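Local coordinates for protein TRAP dicarboxylate transporter, DctP subunit (Ochrobactrum anthropi, PDB 4P47) that probably captures a small organic acid in the periplasm, as the solute-binding subunit of a TRAP (tripartite ATP-independent periplasmic) transporter, at residues Gly150-Thr155 with Gly210-Asn215. Sequence-based numbering, arbitrary orientation.
Sequences GFRNLT and GQENPN
Arg152 reaches across to Glu212 in a buried salt bridge and, in doing so, illustrates how a buried charge is balanced by an opposite one and held by further polar partners. Two nitrogens grip the carboxylate side-on: Arg152 NE gives a nearly straight bond to Glu212 OE1 (2.8 Å), which it meets on the syn side, while Arg152 NH2 comes to Glu212 OE2 (3.2 Å) from above the carboxylate plane. The guanidinium and carboxylate planes stand 51° apart, so the two groups are not coplanar. A bend at chi3 (69°) swings the guanidinium over the other strand, where CA of Asn213 and CD of Pro214 lie across one face. Glu212 is itself held by His235 and the backbone N of Leu175, and Arg152 NH1 is bonded to Asn238, so little rotation seems possible. A leucine in place of Arg152 would probably leave the buried Glu212 carboxylate without its countercharge and Asn238 without this donor.

Asn153 works on the other side of the strand. Its ND2 donates to Asn215 OD1 (2.9 Å), arriving above the carbonyl plane of that amide, while its own OD1 accepts from the backbone N of Arg234. Thr155 likewise uses OG1 twice, receiving NE2 of Gln211 at 2.9 Å and bonding to Gln227.

Between these two layers of side chains the backbones run antiparallel. Asn153 with Asn213 and Thr155 with Gln211 are hydrogen-bonded pairs, with Leu154 and Glu212 the non-hydrogen-bonded pair between them. Beyond the pair Asn153 and Asn213, where Pro214 has no N-H to offer, a water accepts from Asn215 N and donates to Phe151 O. Strand 141-156 also pairs with strand 229-245, making this part of the mixed sheet of a periplasmic binding protein; in TRAP relatives an arginine typically binds the substrate carboxylate, a role consistent with Arg173 nearby.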
ATOM      1  N   GLY A 150      -3.765  -1.718   0.321  1.00  7.62           N
ATOM      2  CA  GLY A 150      -5.004  -1.309  -0.313  1.00  9.73           C
ATOM      3  C   GLY A 150      -5.012   0.118  -0.817  1.00  6.17           C
ATOM      4  O   GLY A 150      -4.039   0.857  -0.684  1.00  7.09           O
ATOM      5  N   PHE A 151      -6.142   0.508  -1.381  1.00  6.53           N
ATOM      6  CA  PHE A 151      -6.347   1.890  -1.780  1.00  5.81           C
ATOM      7  C   PHE A 151      -6.552   2.808  -0.583  1.00  5.70           C
ATOM      8  O   PHE A 151      -7.113   2.437   0.449  1.00  6.95           O
ATOM      9  CB  PHE A 151      -7.562   1.999  -2.727  1.00  7.85           C
ATOM     10  CG  PHE A 151      -7.304   1.417  -4.082  1.00  8.46           C
ATOM     11  CD1 PHE A 151      -6.542   2.102  -5.012  1.00  8.37           C
ATOM     12  CD2 PHE A 151      -7.773   0.157  -4.401  1.00 10.06           C
ATOM     13  CE1 PHE A 151      -6.275   1.527  -6.240  1.00  8.87           C
ATOM     14  CE2 PHE A 151      -7.513  -0.402  -5.622  1.00  9.78           C
ATOM     15  CZ  PHE A 151      -6.755   0.276  -6.530  1.00 10.42           C
ATOM     16  N   ARG A 152      -6.099   4.040  -0.759  1.00  5.96           N
ATOM     17  CA  ARG A 152      -6.418   5.123   0.155  1.00  5.91           C
ATOM     18  C   ARG A 152      -7.578   5.923  -0.394  1.00  6.49           C
ATOM     19  O   ARG A 152      -7.535   6.370  -1.544  1.00  6.59           O
ATOM     20  CB  ARG A 152      -5.197   6.020   0.368  1.00  6.88           C
ATOM     21  CG  ARG A 152      -3.965   5.239   0.783  1.00  5.98           C
ATOM     22  CD  ARG A 152      -2.821   6.129   1.164  1.00  6.39           C
ATOM     23  NE  ARG A 152      -3.067   6.859   2.406  1.00  5.94           N
ATOM     24  CZ  ARG A 152      -2.856   6.397   3.626  1.00  6.28           C
ATOM     25  NH1 ARG A 152      -2.394   5.181   3.822  1.00  6.42           N
ATOM     26  NH2 ARG A 152      -3.102   7.183   4.652  1.00  6.54           N
ATOM     27  N   ASN A 153      -8.615   6.064   0.427  1.00  5.22           N
ATOM     28  CA  ASN A 153      -9.842   6.784   0.111  1.00  6.08           C
ATOM     29  C   ASN A 153     -10.057   7.945   1.088  1.00  5.54           C
ATOM     30  O   ASN A 153      -9.202   8.224   1.938  1.00  6.25           O
ATOM     31  CB  ASN A 153     -11.002   5.784   0.105  1.00  7.12           C
ATOM     32  CG  ASN A 153     -10.867   4.756  -1.012  1.00  7.50           C
ATOM     33  OD1 ASN A 153     -10.543   5.094  -2.163  1.00  7.65           O
ATOM     34  ND2 ASN A 153     -11.110   3.500  -0.690  1.00  8.92           N
ATOM     35  N   LEU A 154     -11.181   8.638   0.973  1.00  5.30           N
ATOM     36  CA  LEU A 154     -11.375   9.915   1.657  1.00  5.56           C
ATOM     37  C   LEU A 154     -12.720   9.971   2.365  1.00  5.55           C
ATOM     38  O   LEU A 154     -13.755   9.824   1.726  1.00  6.26           O
ATOM     39  CB  LEU A 154     -11.325  11.032   0.608  1.00  6.50           C
ATOM     40  CG  LEU A 154     -11.543  12.447   1.118  1.00  7.11           C
ATOM     41  CD1 LEU A 154     -10.449  12.889   2.065  1.00  6.81           C
ATOM     42  CD2 LEU A 154     -11.639  13.408  -0.048  1.00  8.31           C
ATOM     43  N   THR A 155     -12.697  10.223   3.673  1.00  5.83           N
ATOM     44  CA  THR A 155     -13.932  10.492   4.394  1.00  4.95           C
ATOM     45  C   THR A 155     -13.981  11.944   4.810  1.00  6.24           C
ATOM     46  O   THR A 155     -12.963  12.595   4.943  1.00  6.85           O
ATOM     47  CB  THR A 155     -14.102   9.603   5.657  1.00  7.64           C
ATOM     48  OG1 THR A 155     -13.113   9.927   6.658  1.00  6.68           O
ATOM     49  CG2 THR A 155     -14.020   8.125   5.337  1.00  6.42           C
ATOM     50  N   GLY A 210     -12.163  15.699   7.873  1.00  7.08           N
ATOM     51  CA  GLY A 210     -12.066  14.384   7.268  1.00  5.65           C
ATOM     52  C   GLY A 210     -10.663  13.837   7.345  1.00  7.06           C
ATOM     53  O   GLY A 210      -9.773  14.419   7.978  1.00  6.71           O
ATOM     54  N   GLN A 211     -10.473  12.693   6.690  1.00  6.04           N
ATOM     55  CA  GLN A 211      -9.199  12.004   6.758  1.00  6.73           C
ATOM     56  C   GLN A 211      -9.091  11.095   5.557  1.00  5.55           C
ATOM     57  O   GLN A 211     -10.094  10.724   4.939  1.00  5.87           O
ATOM     58  CB  GLN A 211      -9.036  11.242   8.097  1.00  5.77           C
ATOM     59  CG  GLN A 211     -10.086  10.177   8.339  1.00  6.21           C
ATOM     60  CD  GLN A 211      -9.756   8.844   7.699  1.00  7.06           C
ATOM     61  OE1 GLN A 211      -8.625   8.356   7.798  1.00  7.58           O
ATOM     62  NE2 GLN A 211     -10.741   8.232   7.059  1.00  6.89           N
ATOM     63  N   GLU A 212      -7.858  10.782   5.209  1.00  5.93           N
ATOM     64  CA  GLU A 212      -7.579   9.904   4.087  1.00  5.90           C
ATOM     65  C   GLU A 212      -6.814   8.672   4.570  1.00  5.92           C
ATOM     66  O   GLU A 212      -5.843   8.774   5.314  1.00  6.88           O
ATOM     67  CB  GLU A 212      -6.817  10.661   2.970  1.00  5.61           C
ATOM     68  CG  GLU A 212      -5.421  11.176   3.349  1.00  6.71           C
ATOM     69  CD  GLU A 212      -4.316  10.160   3.139  1.00  6.06           C
ATOM     70  OE1 GLU A 212      -4.456   9.291   2.228  1.00  6.43           O
ATOM     71  OE2 GLU A 212      -3.277  10.249   3.830  1.00  6.16           O
ATOM     72  N   ASN A 213      -7.286   7.496   4.171  1.00  5.97           N
ATOM     73  CA  ASN A 213      -6.774   6.223   4.675  1.00  6.93           C
ATOM     74  C   ASN A 213      -7.486   5.099   3.931  1.00  6.49           C
ATOM     75  O   ASN A 213      -8.491   5.332   3.257  1.00  5.78           O
ATOM     76  CB  ASN A 213      -7.008   6.044   6.201  1.00  6.67           C
ATOM     77  CG  ASN A 213      -5.820   6.470   7.047  1.00  8.21           C
ATOM     78  OD1 ASN A 213      -4.685   6.059   6.809  1.00  8.65           O
ATOM     79  ND2 ASN A 213      -6.083   7.284   8.058  1.00  7.05           N
ATOM     80  N   PRO A 214      -7.000   3.866   4.101  1.00  6.15           N
ATOM     81  CA  PRO A 214      -7.776   2.721   3.595  1.00  7.34           C
ATOM     82  C   PRO A 214      -9.131   2.566   4.265  1.00  7.45           C
ATOM     83  O   PRO A 214      -9.396   3.127   5.328  1.00  7.21           O
ATOM     84  CB  PRO A 214      -6.877   1.517   3.890  1.00  9.33           C
ATOM     85  CG  PRO A 214      -5.490   2.097   4.037  1.00  9.12           C
ATOM     86  CD  PRO A 214      -5.729   3.431   4.702  1.00  7.04           C
ATOM     87  N   ASN A 215     -10.018   1.825   3.617  1.00  6.96           N
ATOM     88  CA  ASN A 215     -11.344   1.604   4.136  1.00  7.09           C
ATOM     89  C   ASN A 215     -11.360   0.907   5.497  1.00  7.41           C
ATOM     90  O   ASN A 215     -12.226   1.204   6.320  1.00  7.47           O
ATOM     91  CB  ASN A 215     -12.153   0.750   3.155  1.00  8.17           C
ATOM     92  CG  ASN A 215     -12.463   1.465   1.863  1.00  9.66           C
ATOM     93  OD1 ASN A 215     -12.454   2.696   1.791  1.00  9.61           O
ATOM     94  ND2 ASN A 215     -12.714   0.679   0.815  1.00 11.35           N
TER
HETATM   95  O   HOH W   1      -9.047   0.594   1.130  1.00  9.68           O